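PDB 1AXD: glutathione s-transferase I from Zea mays, which catalyses the conjugation of glutathione to electrophilic compounds and thereby detoxifies herbicides. Local coordinates for residues A56-G60 and D61-F65; D158-S161 and L162-N166; T19-E23 and A24-Y28. All blocks are in the same frame, centred on the assembly; numbering follows the deposited sequence.

Contact 1. Residues A56-G60 and D61-F65; sequences ALQDG and DLYLF
D61 follows G60 in the tight type II' turn D59-L62, which closes a two-residue beta hairpin, the last two strands of the thioredoxin-like sheet of the glutathione transferase N-terminal domain. G60 takes the first corner with positive phi, and D61 the second. L62 then pairs with D59 in a hydrogen-bonded pair: L62 N meets D59 O at 2.9 Å from above the carbonyl plane, whereas D59 N reaches L62 O at 2.9 Å within it. The L62 side chain lies on the same face as D59, L57 and L64, the face covered by helix 67-78. The D59 carboxylate turns to that helix too, with Y73 and K77 as partners of OD2.

Y63 sits on the other face, in a non-hydrogen-bonded pair with Q58. The two side chains run alongside each other in the same direction; CE1 of Y63 comes 3.6 Å from CG of Q58, with the amide plane inclined 38° to the ring. Q58 is fully extended, CG opposite its own backbone N (chi1 179°), which lays the amide beside CE1 and OH of the tyrosine, with NE2 directed at the turn. There NE2 bonds G60 O at 2.8 Å, nearly straight on both sides (160° at the hydrogen). The amide is thus fixed in rotation, since OE1 takes the hydroxyl of Y6.

L64 closes the second hydrogen-bonded pair: L64 N to L57 O and L57 N to L64 O both measure 2.8 Å, the first in the carbonyl plane. On the face shared with D59 and L62, CD2 of L57 lies 4.3 Å from CD1 of L64. F65 turns its ring to the loop at P50 and F51, while the carbonyl before it, L64 O, also receives the CA-H of A56 at 3.3 Å.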
loop_
_atom_site.group_PDB
_atom_site.type_symbol
_atom_site.label_atom_id
_atom_site.label_comp_id
_atom_site.label_asym_id
_atom_site.label_seq_id
_atom_site.Cartn_x
_atom_site.Cartn_y
_atom_site.Cartn_z
ATOM N N ALA A 56 9.254 -11.349 -6.585
ATOM C CA ALA A 56 8.390 -11.863 -7.634
ATOM C C ALA A 56 8.083 -13.299 -7.224
ATOM O O ALA A 56 8.982 -13.976 -6.740
ATOM C CB ALA A 56 9.109 -11.806 -8.990
ATOM N N LEU A 57 6.828 -13.734 -7.327
ATOM C CA LEU A 57 6.470 -15.108 -6.965
ATOM C C LEU A 57 5.860 -15.861 -8.127
ATOM O O LEU A 57 5.117 -15.276 -8.909
ATOM C CB LEU A 57 5.493 -15.148 -5.781
ATOM C CG LEU A 57 5.184 -16.561 -5.242
ATOM C CD1 LEU A 57 6.122 -16.910 -4.082
ATOM C CD2 LEU A 57 3.731 -16.657 -4.770
ATOM N N GLN A 58 6.165 -17.147 -8.229
ATOM C CA GLN A 58 5.618 -17.970 -9.291
ATOM C C GLN A 58 4.986 -19.197 -8.743
ATOM O O GLN A 58 5.645 -19.957 -8.042
ATOM C CB GLN A 58 6.704 -18.371 -10.281
ATOM C CG GLN A 58 6.190 -19.259 -11.401
ATOM C CD GLN A 58 7.304 -19.795 -12.274
ATOM O OE1 GLN A 58 8.466 -19.460 -12.088
ATOM N NE2 GLN A 58 6.947 -20.628 -13.239
ATOM N N ASP A 59 3.700 -19.370 -9.014
ATOM C CA ASP A 59 2.980 -20.548 -8.570
ATOM C C ASP A 59 2.513 -21.196 -9.816
ATOM O O ASP A 59 1.515 -20.772 -10.368
ATOM C CB ASP A 59 1.789 -20.173 -7.686
ATOM C CG ASP A 59 1.284 -21.345 -6.857
ATOM O OD1 ASP A 59 1.848 -22.462 -6.966
ATOM O OD2 ASP A 59 0.327 -21.144 -6.078
ATOM N N GLY A 60 3.268 -22.177 -10.299
ATOM C CA GLY A 60 2.905 -22.853 -11.527
ATOM C C GLY A 60 3.146 -21.895 -12.669
ATOM O O GLY A 60 4.279 -21.588 -12.994
ATOM N N ASP A 61 2.066 -21.382 -13.241
ATOM C CA ASP A 61 2.155 -20.440 -14.353
ATOM C C ASP A 61 1.697 -19.073 -13.903
ATOM O O ASP A 61 1.622 -18.164 -14.722
ATOM C CB ASP A 61 1.267 -20.913 -15.502
ATOM C CG ASP A 61 -0.207 -20.909 -15.130
ATOM O OD1 ASP A 61 -0.625 -21.803 -14.357
ATOM O OD2 ASP A 61 -0.937 -19.995 -15.582
ATOM N N LEU A 62 1.330 -18.952 -12.631
ATOM C CA LEU A 62 0.871 -17.694 -12.068
ATOM C C LEU A 62 2.062 -16.872 -11.644
ATOM O O LEU A 62 2.933 -17.388 -10.952
ATOM C CB LEU A 62 -0.048 -17.966 -10.869
ATOM C CG LEU A 62 -0.650 -16.769 -10.130
ATOM C CD1 LEU A 62 -1.610 -16.018 -11.063
ATOM C CD2 LEU A 62 -1.392 -17.246 -8.874
ATOM N N TYR A 63 2.142 -15.633 -12.121
ATOM C CA TYR A 63 3.239 -14.733 -11.764
ATOM C C TYR A 63 2.719 -13.598 -10.929
ATOM O O TYR A 63 1.697 -13.026 -11.271
ATOM C CB TYR A 63 3.928 -14.193 -13.023
ATOM C CG TYR A 63 4.928 -15.145 -13.630
ATOM C CD1 TYR A 63 6.064 -15.517 -12.928
ATOM C CD2 TYR A 63 4.740 -15.675 -14.897
ATOM C CE1 TYR A 63 6.987 -16.392 -13.471
ATOM C CE2 TYR A 63 5.664 -16.559 -15.452
ATOM C CZ TYR A 63 6.783 -16.915 -14.731
ATOM O OH TYR A 63 7.704 -17.802 -15.247
ATOM N N LEU A 64 3.395 -13.282 -9.832
ATOM C CA LEU A 64 2.960 -12.194 -8.960
ATOM C C LEU A 64 4.115 -11.339 -8.539
ATOM O O LEU A 64 5.244 -11.817 -8.516
ATOM C CB LEU A 64 2.274 -12.741 -7.705
ATOM C CG LEU A 64 0.992 -13.556 -7.863
ATOM C CD1 LEU A 64 0.688 -14.275 -6.559
ATOM C CD2 LEU A 64 -0.170 -12.651 -8.237
ATOM N N PHE A 65 3.833 -10.077 -8.229
ATOM C CA PHE A 65 4.844 -9.143 -7.763
ATOM C C PHE A 65 4.222 -8.184 -6.792
ATOM O O PHE A 65 3.006 -8.142 -6.708
ATOM C CB PHE A 65 5.578 -8.438 -8.913
ATOM C CG PHE A 65 4.683 -7.794 -9.917
ATOM C CD1 PHE A 65 4.096 -8.547 -10.928
ATOM C CD2 PHE A 65 4.476 -6.418 -9.897
ATOM C CE1 PHE A 65 3.319 -7.939 -11.909
ATOM C CE2 PHE A 65 3.696 -5.792 -10.880
ATOM C CZ PHE A 65 3.120 -6.554 -11.886
#

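Contact 2. Residues D158-S161 and L162-N166; sequences DFLS and LADLN
The carboxylate of D164 faces back onto L160 and S161. Over one face stands the L160 side chain, crossing at a slant, its CD1 3.7 Å from D164 CB and 4.1 Å from CG. On the anti side of OD2 comes the backbone N of S161, at 3.2 Å and 21° out of the carboxylate plane. A water also donates to OD2, and the other oxygen, OD1, is taken by W192 NE1 and the backbone N of L155, so both oxygens are engaged and the group is held against rotation. The other flat group, the F159 ring, makes a cation-pi contact with R84, while the backbone O of F159 receives the second hydrogen of the same water at 2.7 Å.

S161 is the N-cap of helix 162-165 and forms a capping box with D164, a Ser-X-X-Asp element familiar from the C-terminal domain of glutathione transferases. Its OG stands between the backbone N and the carbonyl carbon (chi1 63°), which turns it to the helix start: it accepts a weak bond from A163 N at 3.4 Å and donates to the water. D164 N goes instead to S161 O, 3.1 Å away and well above the carbonyl plane. A negative D164 at this helix end would probably gain from the helix dipole.

Outside the box, the leucine before the cap and the one four residues after it meet as a hydrophobic staple, CD2 of L160 lying 4.2 Å from CD1 of L165. The L162 side chain packs instead on A20 of helix 14-24 and on C71 and K72 of helix 67-78, seating the first turn against the N-terminal domain.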
loop_
_atom_site.group_PDB
_atom_site.type_symbol
_atom_site.label_atom_id
_atom_site.label_comp_id
_atom_site.label_asym_id
_atom_site.label_seq_id
_atom_site.Cartn_x
_atom_site.Cartn_y
_atom_site.Cartn_z
ATOM N N ASP A 158 -8.015 -9.047 18.463
ATOM C CA ASP A 158 -7.463 -10.068 19.365
ATOM C C ASP A 158 -6.917 -11.302 18.695
ATOM O O ASP A 158 -6.709 -12.293 19.368
ATOM C CB ASP A 158 -8.501 -10.483 20.418
ATOM C CG ASP A 158 -8.700 -9.436 21.507
ATOM O OD1 ASP A 158 -7.830 -8.557 21.681
ATOM O OD2 ASP A 158 -9.733 -9.504 22.208
ATOM N N PHE A 159 -6.594 -11.219 17.412
ATOM C CA PHE A 159 -6.093 -12.369 16.662
ATOM C C PHE A 159 -4.904 -11.975 15.817
ATOM O O PHE A 159 -4.765 -10.800 15.497
ATOM C CB PHE A 159 -7.218 -12.884 15.754
ATOM C CG PHE A 159 -7.935 -11.782 15.020
ATOM C CD1 PHE A 159 -7.413 -11.255 13.844
ATOM C CD2 PHE A 159 -9.079 -11.213 15.549
ATOM C CE1 PHE A 159 -8.016 -10.168 13.215
ATOM C CE2 PHE A 159 -9.685 -10.130 14.926
ATOM C CZ PHE A 159 -9.151 -9.606 13.758
ATOM N N LEU A 160 -4.032 -12.928 15.497
ATOM C CA LEU A 160 -2.879 -12.646 14.648
ATOM C C LEU A 160 -3.413 -12.553 13.246
ATOM O O LEU A 160 -4.361 -13.252 12.925
ATOM C CB LEU A 160 -1.841 -13.775 14.718
ATOM C CG LEU A 160 -0.544 -13.631 13.910
ATOM C CD1 LEU A 160 0.425 -12.681 14.615
ATOM C CD2 LEU A 160 0.125 -15.000 13.770
ATOM N N SER A 161 -2.816 -11.696 12.425
ATOM C CA SER A 161 -3.238 -11.522 11.042
ATOM C C SER A 161 -2.060 -11.070 10.220
ATOM O O SER A 161 -0.967 -10.902 10.764
ATOM C CB SER A 161 -4.348 -10.480 10.974
ATOM O OG SER A 161 -3.872 -9.213 11.402
ATOM N N LEU A 162 -2.281 -10.854 8.924
ATOM C CA LEU A 162 -1.234 -10.398 8.011
ATOM C C LEU A 162 -0.728 -9.053 8.410
ATOM O O LEU A 162 0.403 -8.724 8.095
ATOM C CB LEU A 162 -1.760 -10.342 6.579
ATOM C CG LEU A 162 -1.127 -11.332 5.618
ATOM C CD1 LEU A 162 -1.557 -10.973 4.204
ATOM C CD2 LEU A 162 0.388 -11.238 5.732
ATOM N N ALA A 163 -1.544 -8.282 9.119
ATOM C CA ALA A 163 -1.130 -6.960 9.572
ATOM C C ALA A 163 0.070 -7.077 10.460
ATOM O O ALA A 163 0.978 -6.276 10.333
ATOM C CB ALA A 163 -2.294 -6.249 10.294
ATOM N N ASP A 164 0.100 -8.097 11.318
ATOM C CA ASP A 164 1.210 -8.308 12.242
ATOM C C ASP A 164 2.454 -8.815 11.600
ATOM O O ASP A 164 3.487 -8.201 11.776
ATOM C CB ASP A 164 0.785 -9.235 13.367
ATOM C CG ASP A 164 -0.402 -8.704 14.116
ATOM O OD1 ASP A 164 -0.210 -7.904 15.053
ATOM O OD2 ASP A 164 -1.540 -9.054 13.744
ATOM N N LEU A 165 2.359 -9.909 10.841
ATOM C CA LEU A 165 3.511 -10.509 10.151
ATOM C C LEU A 165 4.174 -9.549 9.203
ATOM O O LEU A 165 5.384 -9.603 9.043
ATOM C CB LEU A 165 3.100 -11.755 9.350
ATOM C CG LEU A 165 2.536 -13.049 9.946
ATOM C CD1 LEU A 165 3.099 -13.269 11.356
ATOM C CD2 LEU A 165 1.026 -12.999 9.988
ATOM N N ASN A 166 3.394 -8.669 8.582
ATOM C CA ASN A 166 3.929 -7.702 7.628
ATOM C C ASN A 166 4.930 -6.722 8.219
ATOM O O ASN A 166 5.572 -6.003 7.468
ATOM C CB ASN A 166 2.781 -6.946 6.954
ATOM C CG ASN A 166 2.165 -7.711 5.784
ATOM O OD1 ASN A 166 2.438 -8.884 5.587
ATOM N ND2 ASN A 166 1.332 -7.026 4.999
HETATM O O HOH W 1 -4.020 -8.606 14.073
#

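Contact 3. Residues T19-E23 and A24-Y28; sequences TALEE and AGSDY
Y28 meets L21 with a ring face and E22 with its hydroxyl where helix 14-24 ends in a Schellman motif and the chain turns into strand 28-31 of a beta-alpha-beta unit. CB of L21 stands over one face of the tyrosine ring, 4.1 Å from its centroid and 24° off the normal, a CH-pi contact displaced toward the rim. E22 approaches at the edge: Y28 OH donates to OE2 at 2.7 Å, on the anti side, with the carboxylate turned 72° to the ring. The bend of the E22 chain at chi2 (-66°) brings the acid round to that hydroxyl.

S26 N bonds L21 O at 2.9 Å almost straight, the six-to-one bond of the motif, while the inner one from G25 N to E22 O is weak at 3.5 Å. G25 makes the reversal with positive phi. Across it CD2 of L21 packs on S26 CB at 3.8 Å. Farther out, E23 ties the helix end to R199 and S201, and S26 OG bonds N78 OD1. A regular helical bond from A24 N to A20 O, 2.9 Å long, precedes the turn.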
loop_
_atom_site.group_PDB
_atom_site.type_symbol
_atom_site.label_atom_id
_atom_site.label_comp_id
_atom_site.label_asym_id
_atom_site.label_seq_id
_atom_site.Cartn_x
_atom_site.Cartn_y
_atom_site.Cartn_z
ATOM N N THR A 19 8.085 -14.362 5.393
ATOM C CA THR A 19 7.404 -14.451 6.681
ATOM C C THR A 19 6.025 -15.047 6.529
ATOM O O THR A 19 5.678 -15.947 7.272
ATOM C CB THR A 19 7.232 -13.069 7.323
ATOM O OG1 THR A 19 8.485 -12.386 7.324
ATOM C CG2 THR A 19 6.727 -13.210 8.779
ATOM N N ALA A 20 5.240 -14.537 5.585
ATOM C CA ALA A 20 3.884 -15.025 5.362
ATOM C C ALA A 20 3.861 -16.437 4.812
ATOM O O ALA A 20 2.997 -17.217 5.192
ATOM C CB ALA A 20 3.123 -14.048 4.447
ATOM N N LEU A 21 4.811 -16.771 3.944
ATOM C CA LEU A 21 4.863 -18.094 3.357
ATOM C C LEU A 21 5.179 -19.090 4.419
ATOM O O LEU A 21 4.574 -20.150 4.451
ATOM C CB LEU A 21 5.895 -18.112 2.235
ATOM C CG LEU A 21 5.486 -17.319 0.974
ATOM C CD1 LEU A 21 6.715 -16.910 0.138
ATOM C CD2 LEU A 21 4.520 -18.137 0.113
ATOM N N GLU A 22 6.078 -18.728 5.328
ATOM C CA GLU A 22 6.464 -19.600 6.433
ATOM C C GLU A 22 5.323 -19.816 7.398
ATOM O O GLU A 22 5.194 -20.899 7.941
ATOM C CB GLU A 22 7.654 -19.003 7.194
ATOM C CG GLU A 22 8.982 -19.027 6.445
ATOM C CD GLU A 22 9.518 -20.434 6.206
ATOM O OE1 GLU A 22 9.094 -21.365 6.915
ATOM O OE2 GLU A 22 10.381 -20.612 5.319
ATOM N N GLU A 23 4.517 -18.787 7.622
ATOM C CA GLU A 23 3.394 -18.848 8.546
ATOM C C GLU A 23 2.209 -19.604 7.963
ATOM O O GLU A 23 1.540 -20.327 8.686
ATOM C CB GLU A 23 2.994 -17.424 8.946
ATOM C CG GLU A 23 1.959 -17.330 10.052
ATOM C CD GLU A 23 2.462 -17.805 11.411
ATOM O OE1 GLU A 23 3.547 -17.365 11.851
ATOM O OE2 GLU A 23 1.752 -18.604 12.055
ATOM N N ALA A 24 1.944 -19.429 6.674
ATOM C CA ALA A 24 0.831 -20.126 6.033
ATOM C C ALA A 24 1.203 -21.560 5.816
ATOM O O ALA A 24 0.337 -22.362 5.517
ATOM C CB ALA A 24 0.458 -19.436 4.693
ATOM N N GLY A 25 2.487 -21.874 5.964
ATOM C CA GLY A 25 2.953 -23.231 5.766
ATOM C C GLY A 25 2.944 -23.589 4.295
ATOM O O GLY A 25 2.461 -24.644 3.919
ATOM N N SER A 26 3.490 -22.697 3.472
ATOM C CA SER A 26 3.548 -22.897 2.028
ATOM C C SER A 26 4.765 -23.644 1.563
ATOM O O SER A 26 5.787 -23.635 2.244
ATOM C CB SER A 26 3.499 -21.551 1.315
ATOM O OG SER A 26 2.343 -20.834 1.680
ATOM N N ASP A 27 4.653 -24.277 0.399
ATOM C CA ASP A 27 5.756 -25.021 -0.205
ATOM C C ASP A 27 6.439 -24.013 -1.104
ATOM O O ASP A 27 5.823 -23.555 -2.053
ATOM C CB ASP A 27 5.198 -26.191 -1.037
ATOM C CG ASP A 27 6.206 -27.328 -1.229
ATOM O OD1 ASP A 27 7.344 -27.242 -0.708
ATOM O OD2 ASP A 27 5.846 -28.324 -1.900
ATOM N N TYR A 28 7.672 -23.632 -0.797
ATOM C CA TYR A 28 8.357 -22.649 -1.624
ATOM C C TYR A 28 9.858 -22.676 -1.470
ATOM O O TYR A 28 10.369 -23.246 -0.508
ATOM C CB TYR A 28 7.859 -21.233 -1.287
ATOM C CG TYR A 28 8.577 -20.605 -0.103
ATOM C CD1 TYR A 28 8.246 -20.959 1.205
ATOM C CD2 TYR A 28 9.624 -19.699 -0.294
ATOM C CE1 TYR A 28 8.933 -20.437 2.285
ATOM C CE2 TYR A 28 10.318 -19.170 0.788
ATOM C CZ TYR A 28 9.961 -19.548 2.074
ATOM O OH TYR A 28 10.620 -19.018 3.156
#

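Overall arrangement
Contact 3 lies between the other two in space. Its centre is about 15 Å from that of contact 1 and about 14 Å from that of contact 2, whereas contacts 1 and 2 stand about 24 Å apart between centres and about 11 Å between nearest atoms. L21 CD1 meets L57 CD1 at 4.3 Å, joining helix 14-24 to the hairpin within one domain. Through A20 CB, 4.1 Å from L162 CD2, the same helix also meets the C-terminal domain. In this family glutathione binds largely to the N-terminal domain, and the hairpin leads directly into helix 67-78, whose start probably contributes to that site. L64 and F65 also pack on V96 of the second subunit.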